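Local coordinates for type I site-specific restriction-modification system, R (Restriction) subunit (Vibrio vulnificus, PDB 3H1T), which is probably the motor and restriction subunit of a type I restriction enzyme, likely binding DNA and ATP and using ATP hydrolysis to drive translocation, at residues F216-W220 with T255-F259; D261-I266 with R275-A280; R438-V444 with T497-L503. All blocks are in the same frame, centred on the assembly; numbering follows the deposited sequence.

Contacts 1 and 2 lie in one RecA-like helicase domain, and contact 3 in the second. They follow in series along the chain, each closing before the next opens. The centres of contacts 1 and 2 are about 11 Å apart and the two touch: contact 1 sets the loop 255-259 against helix 211-224, and that loop runs on into strand 263-265, an edge strand paired in contact 2. Contact 3 is about 34 Å from contact 1 and 37 Å from contact 2, centre to centre, and pairs strands of a separate sheet. Two such domains side by side make the motor core of superfamily 2 helicases, where ATP typically binds in the cleft between them.

Contact 1 of 3, residues F216-W220 with T255-F259; sequences FQISW and TFTPF
Phe216 reaches from helix 211-224 into the loop 255-259, and its atoms can be followed outward one by one. Its CB lies 4.0 Å from Phe256 CE2, with the methyl CG2 of Thr255 almost as near. With CG anti to the backbone N (chi1 169°), the ring is carried away from the helix and past the carbonyl of Thr255, whose O stands over one face, offset toward the rim and 3.6 Å from Phe216 CE1. Phe216 CD1 also meets Phe256 CD2 at 3.8 Å; here the edge of Phe216 is turned to the face of Phe256 in an offset edge-to-face pair, the planes 89° apart. Phe216 CE1 comes equally close to Phe259 CE2, at 3.6 Å, but this pair of rings is oblique. At the tip, Phe216 CZ ends 3.9 Å from Pro258 CG, the two side chains crossing at about a right angle.

Helix 211-224 starts at the last two residues of the P-loop, the Lys-Thr of Gly-Thr-Gly-Lys-Thr, in the first RecA-like domain. The aromatic cluster of Phe216, Trp220, Phe256 and Phe259 joins the loop to this helix, a turn and more beyond the nucleotide-binding signature.

One turn along from Phe216, Trp220 directs the edge of its six-membered ring to the face of Phe259, planes 70° apart, with CE3 3.9 Å from Phe259 CE1. The same indole edge meets Pro258 O, 3.5 Å from Trp220 CZ3. Between these two aromatic residues of the helix, Ser219 CB packs on Phe259 CZ at 3.8 Å, while its hydroxyl is bonded back to Ala215 O. His172 and Trp223 extend the cluster: each meets the Trp220 ring, and Trp223 also packs edge-to-face with Phe259.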
loop_
_atom_site.group_PDB
_atom_site.type_symbol
_atom_site.label_atom_id
_atom_site.label_comp_id
_atom_site.label_asym_id
_atom_site.label_seq_id
_atom_site.Cartn_x
_atom_site.Cartn_y
_atom_site.Cartn_z
ATOM N N PHE A 216 -7.473 4.453 10.380
ATOM C CA PHE A 216 -8.834 4.732 10.843
ATOM C C PHE A 216 -9.513 3.558 11.547
ATOM O O PHE A 216 -10.066 3.728 12.626
ATOM C CB PHE A 216 -9.711 5.188 9.669
ATOM C CG PHE A 216 -11.182 5.239 9.988
ATOM C CD1 PHE A 216 -11.693 6.244 10.802
ATOM C CD2 PHE A 216 -12.058 4.275 9.469
ATOM C CE1 PHE A 216 -13.049 6.289 11.100
ATOM C CE2 PHE A 216 -13.421 4.313 9.758
ATOM C CZ PHE A 216 -13.917 5.319 10.575
ATOM N N GLN A 217 -9.462 2.368 10.958
ATOM C CA GLN A 217 -10.119 1.216 11.581
ATOM C C GLN A 217 -9.470 0.736 12.884
ATOM O O GLN A 217 -10.146 0.170 13.742
ATOM C CB GLN A 217 -10.237 0.057 10.580
ATOM C CG GLN A 217 -11.098 0.366 9.342
ATOM C CD GLN A 217 -12.610 0.361 9.607
ATOM O OE1 GLN A 217 -13.408 0.469 8.678
ATOM N NE2 GLN A 217 -13.002 0.238 10.866
ATOM N N ILE A 218 -8.170 0.953 13.046
ATOM C CA ILE A 218 -7.520 0.553 14.289
ATOM C C ILE A 218 -8.097 1.472 15.372
ATOM O O ILE A 218 -8.532 1.022 16.434
ATOM C CB ILE A 218 -5.984 0.760 14.220
ATOM C CG1 ILE A 218 -5.354 -0.213 13.206
ATOM C CG2 ILE A 218 -5.369 0.534 15.596
ATOM C CD1 ILE A 218 -3.871 0.056 12.920
ATOM N N SER A 219 -8.109 2.770 15.069
ATOM C CA SER A 219 -8.628 3.792 15.974
ATOM C C SER A 219 -10.080 3.506 16.324
ATOM O O SER A 219 -10.457 3.519 17.494
ATOM C CB SER A 219 -8.546 5.172 15.321
ATOM O OG SER A 219 -7.267 5.378 14.750
ATOM N N TRP A 220 -10.897 3.247 15.313
ATOM C CA TRP A 220 -12.299 2.975 15.569
ATOM C C TRP A 220 -12.465 1.733 16.452
ATOM O O TRP A 220 -13.163 1.780 17.468
ATOM C CB TRP A 220 -13.055 2.818 14.245
ATOM C CG TRP A 220 -14.524 2.640 14.413
ATOM C CD1 TRP A 220 -15.217 1.471 14.345
ATOM C CD2 TRP A 220 -15.492 3.668 14.657
ATOM N NE1 TRP A 220 -16.556 1.701 14.526
ATOM C CE2 TRP A 220 -16.754 3.042 14.720
ATOM C CE3 TRP A 220 -15.415 5.056 14.831
ATOM C CZ2 TRP A 220 -17.939 3.756 14.942
ATOM C CZ3 TRP A 220 -16.595 5.770 15.052
ATOM C CH2 TRP A 220 -17.841 5.113 15.106
ATOM N N THR A 255 -12.454 10.906 5.908
ATOM C CA THR A 255 -12.420 9.482 6.224
ATOM C C THR A 255 -12.730 9.278 7.700
ATOM O O THR A 255 -13.279 8.247 8.096
ATOM C CB THR A 255 -11.017 8.873 5.921
ATOM O OG1 THR A 255 -10.769 8.926 4.510
ATOM C CG2 THR A 255 -10.938 7.425 6.401
ATOM N N PHE A 256 -12.377 10.275 8.508
ATOM C CA PHE A 256 -12.586 10.204 9.946
ATOM C C PHE A 256 -13.862 10.853 10.449
ATOM O O PHE A 256 -14.077 10.915 11.656
ATOM C CB PHE A 256 -11.395 10.814 10.685
ATOM C CG PHE A 256 -10.076 10.194 10.319
ATOM C CD1 PHE A 256 -9.467 10.491 9.100
ATOM C CD2 PHE A 256 -9.445 9.304 11.190
ATOM C CE1 PHE A 256 -8.254 9.917 8.750
ATOM C CE2 PHE A 256 -8.224 8.719 10.852
ATOM C CZ PHE A 256 -7.626 9.024 9.629
ATOM N N THR A 257 -14.709 11.324 9.544
ATOM C CA THR A 257 -15.962 11.964 9.933
ATOM C C THR A 257 -16.772 11.179 10.976
ATOM O O THR A 257 -17.440 11.768 11.827
ATOM C CB THR A 257 -16.835 12.209 8.691
ATOM O OG1 THR A 257 -16.051 12.914 7.712
ATOM C CG2 THR A 257 -18.052 13.063 9.061
ATOM N N PRO A 258 -16.722 9.831 10.926
ATOM C CA PRO A 258 -17.442 8.986 11.883
ATOM C C PRO A 258 -17.127 9.311 13.344
ATOM O O PRO A 258 -17.871 8.939 14.259
ATOM C CB PRO A 258 -16.985 7.590 11.496
ATOM C CG PRO A 258 -16.964 7.688 10.014
ATOM C CD PRO A 258 -16.231 9.007 9.802
ATOM N N PHE A 259 -15.998 9.976 13.555
ATOM C CA PHE A 259 -15.546 10.355 14.889
ATOM C C PHE A 259 -16.174 11.665 15.365
ATOM O O PHE A 259 -16.600 11.773 16.520
ATOM C CB PHE A 259 -14.027 10.478 14.903
ATOM C CG PHE A 259 -13.323 9.179 15.119
ATOM C CD1 PHE A 259 -13.415 8.529 16.343
ATOM C CD2 PHE A 259 -12.539 8.616 14.116
ATOM C CE1 PHE A 259 -12.728 7.333 16.576
ATOM C CE2 PHE A 259 -11.845 7.416 14.334
ATOM C CZ PHE A 259 -11.939 6.776 15.571
#

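Contact 2 of 3, residues D261-I266 with R275-A280; sequences DARHKI and REIYFA
His264 lies across the aliphatic part of Arg275 at about a right angle, its CB 3.3 Å from Arg275 CG. From there the imidazole leans toward Tyr278, with His264 CD2 3.6 Å from Tyr278 CE2. The ring planes are 82° apart and the approach is oblique, so the pair is neither a stack nor a clear edge-to-face contact. The bend of Arg275 at chi2 (-85°) turns its outer half back along the chain toward Asp261, whose carbonyl O lies above one face of the guanidinium; the angles there are too poor for a hydrogen bond.

Behind these side chains the backbones run parallel, with the strand axes 22° apart. Arg263 pairs with Ile277, His264 with Tyr278 and Lys265 with Phe279. Ala262 O opens the pairing by accepting from two donors, Glu276 N at 2.8 Å and Ile277 N. His264 N gives a weak bond to Ile277 O; Phe279 N to His264 O and Ile266 N to Phe279 O, each 3.0 Å, are better formed.

On the face of the sheet opposite His264 and Tyr278, Arg263 CG sits in the ring plane at the edge of Phe279, 3.9 Å from CE1. At the far end of the pairing, on the side where His264 and Tyr278 meet, Ile266 CD1 packs on Ala280 CB at 3.5 Å. Strand 277-281 is bonded on its other flank to strand 238-242, which leaves 263-265 as the outermost strand at this end of the parallel sheet of the first RecA-like domain.

The chemistry implies division of labour: main-chain bonds set the register, while carbon portions of Arg263 and Arg275 pack against the rings of Phe279 and His264; no pair of opposite charges touches across the contact.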
loop_
_atom_site.group_PDB
_atom_site.type_symbol
_atom_site.label_atom_id
_atom_site.label_comp_id
_atom_site.label_asym_id
_atom_site.label_seq_id
_atom_site.Cartn_x
_atom_site.Cartn_y
_atom_site.Cartn_z
ATOM N N ASP A 261 -16.351 15.516 16.470
ATOM C CA ASP A 261 -16.458 16.162 17.770
ATOM C C ASP A 261 -15.663 15.464 18.837
ATOM O O ASP A 261 -15.584 15.929 19.984
ATOM C CB ASP A 261 -17.926 16.286 18.149
ATOM C CG ASP A 261 -18.694 17.165 17.166
ATOM O OD1 ASP A 261 -18.528 16.970 15.935
ATOM O OD2 ASP A 261 -19.456 18.057 17.630
ATOM N N ALA A 262 -15.085 14.332 18.463
ATOM C CA ALA A 262 -14.189 13.608 19.344
ATOM C C ALA A 262 -12.878 14.083 18.703
ATOM O O ALA A 262 -11.805 14.102 19.306
ATOM C CB ALA A 262 -14.385 12.107 19.159
ATOM N N ARG A 263 -13.047 14.508 17.454
ATOM C CA ARG A 263 -12.014 15.015 16.571
ATOM C C ARG A 263 -11.505 16.407 16.933
ATOM O O ARG A 263 -12.269 17.268 17.380
ATOM C CB ARG A 263 -12.547 15.067 15.136
ATOM C CG ARG A 263 -12.781 13.710 14.471
ATOM C CD ARG A 263 -13.194 13.922 13.018
ATOM N NE ARG A 263 -14.513 14.540 12.887
ATOM C CZ ARG A 263 -15.024 14.974 11.735
ATOM N NH1 ARG A 263 -14.326 14.863 10.609
ATOM N NH2 ARG A 263 -16.235 15.517 11.703
ATOM N N HIS A 264 -10.207 16.613 16.723
ATOM C CA HIS A 264 -9.580 17.889 16.990
ATOM C C HIS A 264 -8.234 18.034 16.284
ATOM O O HIS A 264 -7.331 17.218 16.468
ATOM C CB HIS A 264 -9.363 18.096 18.492
ATOM C CG HIS A 264 -8.824 19.450 18.817
ATOM N ND1 HIS A 264 -9.546 20.602 18.604
ATOM C CD2 HIS A 264 -7.606 19.844 19.260
ATOM C CE1 HIS A 264 -8.798 21.650 18.899
ATOM N NE2 HIS A 264 -7.616 21.218 19.300
ATOM N N LYS A 265 -8.091 19.071 15.473
ATOM C CA LYS A 265 -6.823 19.284 14.807
ATOM C C LYS A 265 -6.058 20.269 15.676
ATOM O O LYS A 265 -6.630 21.220 16.214
ATOM C CB LYS A 265 -7.015 19.867 13.400
ATOM C CG LYS A 265 -5.859 19.548 12.467
ATOM C CD LYS A 265 -5.637 20.651 11.444
ATOM C CE LYS A 265 -6.829 20.858 10.517
ATOM N NZ LYS A 265 -6.598 22.033 9.617
ATOM N N ILE A 266 -4.769 20.041 15.842
ATOM C CA ILE A 266 -3.998 20.955 16.644
ATOM C C ILE A 266 -3.477 22.014 15.674
ATOM O O ILE A 266 -2.622 21.722 14.826
ATOM C CB ILE A 266 -2.835 20.220 17.330
ATOM C CG1 ILE A 266 -3.257 18.793 17.665
ATOM C CG2 ILE A 266 -2.499 20.897 18.649
ATOM C CD1 ILE A 266 -2.163 18.009 18.326
ATOM N N ARG A 275 -10.774 17.030 23.820
ATOM C CA ARG A 275 -11.184 16.107 22.751
ATOM C C ARG A 275 -10.645 14.677 22.941
ATOM O O ARG A 275 -10.014 14.378 23.960
ATOM C CB ARG A 275 -10.749 16.656 21.383
ATOM C CG ARG A 275 -11.595 17.825 20.895
ATOM C CD ARG A 275 -12.845 17.332 20.168
ATOM N NE ARG A 275 -13.793 18.404 19.851
ATOM C CZ ARG A 275 -14.611 18.961 20.742
ATOM N NH1 ARG A 275 -14.592 18.548 22.006
ATOM N NH2 ARG A 275 -15.453 19.922 20.374
ATOM N N GLU A 276 -10.896 13.799 21.963
ATOM C CA GLU A 276 -10.445 12.397 22.043
ATOM C C GLU A 276 -9.570 11.931 20.876
ATOM O O GLU A 276 -8.619 11.171 21.071
ATOM C CB GLU A 276 -11.642 11.456 22.147
ATOM C CG GLU A 276 -12.850 12.077 22.813
ATOM C CD GLU A 276 -13.689 11.048 23.527
ATOM O OE1 GLU A 276 -13.106 10.011 23.907
ATOM O OE2 GLU A 276 -14.906 11.277 23.723
ATOM N N ILE A 277 -9.905 12.351 19.661
ATOM C CA ILE A 277 -9.116 11.978 18.490
ATOM C C ILE A 277 -8.425 13.200 17.892
ATOM O O ILE A 277 -9.080 14.078 17.320
ATOM C CB ILE A 277 -10.000 11.304 17.398
ATOM C CG1 ILE A 277 -10.223 9.827 17.741
ATOM C CG2 ILE A 277 -9.337 11.422 16.033
ATOM C CD1 ILE A 277 -11.075 9.595 18.980
ATOM N N TYR A 278 -7.099 13.236 18.012
ATOM C CA TYR A 278 -6.294 14.356 17.516
ATOM C C TYR A 278 -5.492 14.131 16.232
ATOM O O TYR A 278 -5.003 13.028 15.975
ATOM C CB TYR A 278 -5.316 14.809 18.597
ATOM C CG TYR A 278 -5.980 15.281 19.865
ATOM C CD1 TYR A 278 -6.526 14.372 20.770
ATOM C CD2 TYR A 278 -6.039 16.638 20.176
ATOM C CE1 TYR A 278 -7.107 14.804 21.960
ATOM C CE2 TYR A 278 -6.625 17.085 21.362
ATOM C CZ TYR A 278 -7.151 16.163 22.251
ATOM O OH TYR A 278 -7.697 16.606 23.438
ATOM N N PHE A 279 -5.357 15.192 15.440
ATOM C CA PHE A 279 -4.595 15.149 14.196
ATOM C C PHE A 279 -3.578 16.280 14.294
ATOM O O PHE A 279 -3.869 17.327 14.869
ATOM C CB PHE A 279 -5.497 15.401 12.984
ATOM C CG PHE A 279 -6.689 14.487 12.903
ATOM C CD1 PHE A 279 -7.869 14.793 13.579
ATOM C CD2 PHE A 279 -6.635 13.323 12.140
ATOM C CE1 PHE A 279 -8.988 13.951 13.491
ATOM C CE2 PHE A 279 -7.739 12.472 12.042
ATOM C CZ PHE A 279 -8.923 12.785 12.720
ATOM N N ALA A 280 -2.387 16.079 13.747
ATOM C CA ALA A 280 -1.364 17.113 13.797
ATOM C C ALA A 280 -0.280 16.924 12.745
ATOM O O ALA A 280 0.132 15.801 12.443
ATOM C CB ALA A 280 -0.734 17.149 15.199
#

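Contact 3 of 3, residues R438-V444 with T497-L503; sequences RFAKTIV and TSTPVIL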
loop_
_atom_site.group_PDB
_atom_site.type_symbol
_atom_site.label_atom_id
_atom_site.label_comp_id
_atom_site.label_asym_id
_atom_site.label_seq_id
_atom_site.Cartn_x
_atom_site.Cartn_y
_atom_site.Cartn_z
ATOM N N ARG A 438 0.235 12.213 -26.572
ATOM C CA ARG A 438 0.621 13.572 -26.208
ATOM C C ARG A 438 -0.118 14.150 -25.005
ATOM O O ARG A 438 0.298 15.173 -24.459
ATOM C CB ARG A 438 0.460 14.511 -27.399
ATOM C CG ARG A 438 1.174 14.026 -28.638
ATOM C CD ARG A 438 1.277 15.129 -29.648
ATOM N NE ARG A 438 2.181 16.188 -29.199
ATOM C CZ ARG A 438 2.260 17.382 -29.775
ATOM N NH1 ARG A 438 1.483 17.668 -30.814
ATOM N NH2 ARG A 438 3.126 18.281 -29.329
ATOM N N PHE A 439 -1.206 13.508 -24.589
ATOM C CA PHE A 439 -1.940 13.996 -23.434
ATOM C C PHE A 439 -1.887 13.072 -22.230
ATOM O O PHE A 439 -2.697 13.187 -21.316
ATOM C CB PHE A 439 -3.392 14.307 -23.794
ATOM C CG PHE A 439 -3.566 15.638 -24.448
ATOM C CD1 PHE A 439 -3.273 15.807 -25.793
ATOM C CD2 PHE A 439 -3.952 16.743 -23.702
ATOM C CE1 PHE A 439 -3.357 17.065 -26.391
ATOM C CE2 PHE A 439 -4.038 18.014 -24.293
ATOM C CZ PHE A 439 -3.742 18.172 -25.636
ATOM N N ALA A 440 -0.932 12.148 -22.231
ATOM C CA ALA A 440 -0.760 11.241 -21.104
ATOM C C ALA A 440 -0.118 12.085 -20.001
ATOM O O ALA A 440 0.966 12.650 -20.202
ATOM C CB ALA A 440 0.156 10.098 -21.497
ATOM N N LYS A 441 -0.768 12.180 -18.843
ATOM C CA LYS A 441 -0.224 12.990 -17.759
ATOM C C LYS A 441 1.120 12.474 -17.319
ATOM O O LYS A 441 1.270 11.295 -17.007
ATOM C CB LYS A 441 -1.180 13.039 -16.578
ATOM C CG LYS A 441 -2.394 13.918 -16.821
ATOM C CD LYS A 441 -3.127 14.188 -15.518
ATOM C CE LYS A 441 -4.540 14.742 -15.748
ATOM N NZ LYS A 441 -4.630 16.168 -16.176
ATOM N N THR A 442 2.086 13.389 -17.273
ATOM C CA THR A 442 3.483 13.088 -16.954
ATOM C C THR A 442 4.104 13.977 -15.876
ATOM O O THR A 442 3.773 15.152 -15.778
ATOM C CB THR A 442 4.336 13.251 -18.230
ATOM O OG1 THR A 442 3.809 12.406 -19.258
ATOM C CG2 THR A 442 5.788 12.910 -17.963
ATOM N N ILE A 443 5.022 13.421 -15.091
ATOM C CA ILE A 443 5.715 14.174 -14.045
ATOM C C ILE A 443 7.210 14.006 -14.266
ATOM O O ILE A 443 7.694 12.886 -14.383
ATOM C CB ILE A 443 5.379 13.658 -12.610
ATOM C CG1 ILE A 443 3.880 13.780 -12.328
ATOM C CG2 ILE A 443 6.119 14.510 -11.562
ATOM C CD1 ILE A 443 3.462 13.170 -11.008
ATOM N N VAL A 444 7.955 15.102 -14.322
ATOM C CA VAL A 444 9.396 15.006 -14.542
ATOM C C VAL A 444 10.173 15.497 -13.335
ATOM O O VAL A 444 10.085 16.661 -12.959
ATOM C CB VAL A 444 9.830 15.826 -15.797
ATOM C CG1 VAL A 444 11.331 15.622 -16.087
ATOM C CG2 VAL A 444 9.015 15.405 -16.990
ATOM N N THR A 497 -9.660 16.472 -16.071
ATOM C CA THR A 497 -9.000 17.595 -16.748
ATOM C C THR A 497 -7.917 17.099 -17.710
ATOM O O THR A 497 -7.224 16.136 -17.405
ATOM C CB THR A 497 -8.355 18.517 -15.730
ATOM O OG1 THR A 497 -7.464 17.750 -14.912
ATOM C CG2 THR A 497 -9.403 19.178 -14.855
ATOM N N SER A 498 -7.745 17.752 -18.856
ATOM C CA SER A 498 -6.725 17.303 -19.807
ATOM C C SER A 498 -5.358 17.967 -19.639
ATOM O O SER A 498 -4.351 17.450 -20.123
ATOM C CB SER A 498 -7.213 17.466 -21.264
ATOM O OG SER A 498 -7.444 18.821 -21.601
ATOM N N THR A 499 -5.314 19.110 -18.959
ATOM C CA THR A 499 -4.045 19.797 -18.733
ATOM C C THR A 499 -3.987 20.415 -17.331
ATOM O O THR A 499 -5.023 20.661 -16.714
ATOM C CB THR A 499 -3.807 20.913 -19.772
ATOM O OG1 THR A 499 -4.830 21.906 -19.647
ATOM C CG2 THR A 499 -3.828 20.362 -21.179
ATOM N N PRO A 500 -2.770 20.663 -16.809
ATOM C CA PRO A 500 -1.455 20.408 -17.410
ATOM C C PRO A 500 -1.254 18.940 -17.741
ATOM O O PRO A 500 -1.857 18.060 -17.120
ATOM C CB PRO A 500 -0.481 20.862 -16.322
ATOM C CG PRO A 500 -1.259 21.886 -15.560
ATOM C CD PRO A 500 -2.601 21.206 -15.451
ATOM N N VAL A 501 -0.412 18.662 -18.720
ATOM C CA VAL A 501 -0.134 17.291 -19.067
ATOM C C VAL A 501 1.184 16.904 -18.388
ATOM O O VAL A 501 1.314 15.817 -17.835
ATOM C CB VAL A 501 -0.035 17.134 -20.590
ATOM C CG1 VAL A 501 0.278 15.697 -20.943
ATOM C CG2 VAL A 501 -1.337 17.559 -21.222
ATOM N N ILE A 502 2.134 17.835 -18.393
ATOM C CA ILE A 502 3.449 17.635 -17.809
ATOM C C ILE A 502 3.728 18.567 -16.649
ATOM O O ILE A 502 3.587 19.777 -16.785
ATOM C CB ILE A 502 4.596 17.953 -18.797
ATOM C CG1 ILE A 502 4.219 17.554 -20.227
ATOM C CG2 ILE A 502 5.862 17.273 -18.316
ATOM C CD1 ILE A 502 4.102 16.120 -20.423
ATOM N N LEU A 503 4.138 18.016 -15.518
ATOM C CA LEU A 503 4.503 18.834 -14.375
ATOM C C LEU A 503 5.991 18.586 -14.143
ATOM O O LEU A 503 6.450 17.445 -14.219
ATOM C CB LEU A 503 3.747 18.422 -13.103
ATOM C CG LEU A 503 2.246 18.651 -12.883
ATOM C CD1 LEU A 503 1.897 18.248 -11.443
ATOM C CD2 LEU A 503 1.907 20.109 -13.113
HETATM O O HOH W 1 -4.435 14.793 -20.287
#
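Thr442 N is bonded to Val501 O at 2.6 Å and almost straight, 174° at the hydrogen, and with it the main-chain bonding begins. Thr442 O then accepts from Leu503 N at 2.9 Å, and Val444 N gives to Leu503 O at 2.8 Å. The alternation is that of parallel strands, Thr442 paired with Ile502 and Ile443 with Leu503.

A second group of bonds belongs to the Lys441 ammonium. The chain runs extended from CB and bends only at its last torsion (chi4 -75°), which brings NZ into the turn at 497-500. Its shortest bond, 2.9 Å, goes to Thr497 O, with Lys441 NZ well above the carbonyl plane and off the lone pairs; Thr497 OG1 and Pro500 O add weak ones. Pro500 follows a cis peptide bond, and the lysine joins carbonyls on either side of it. Thr497 OG1 is itself bonded to Arg491 O. A water beside this turn donates to both Phe439 O and Ser498 O, tying the two loops where direct strand pairing has not yet started.

Apolar contacts make up the third group. Phe439 CD2 meets Val501 CG2 at 3.7 Å, the side chains crossing at about a right angle. Thr499 CG2 lies at the ring's edge and, as the polar exception, Ser498 O comes up there in the ring plane. Thr442 and Ile502 stand side by side, pointing the same way, with CB of the threonine 3.6 Å from Ile502 CD1. Val444 CG2 adds a contact with Ile502 CG2 at 3.9 Å.

In the second RecA-like domain these two strands are inner members of the sheet, with 474-476 beyond 502-505 and 518-524 beyond 441-446. Helix 422-436, through Met433, covers Thr442 and Ile502; helix 482-493, through Phe492, covers Ile443 and Leu503.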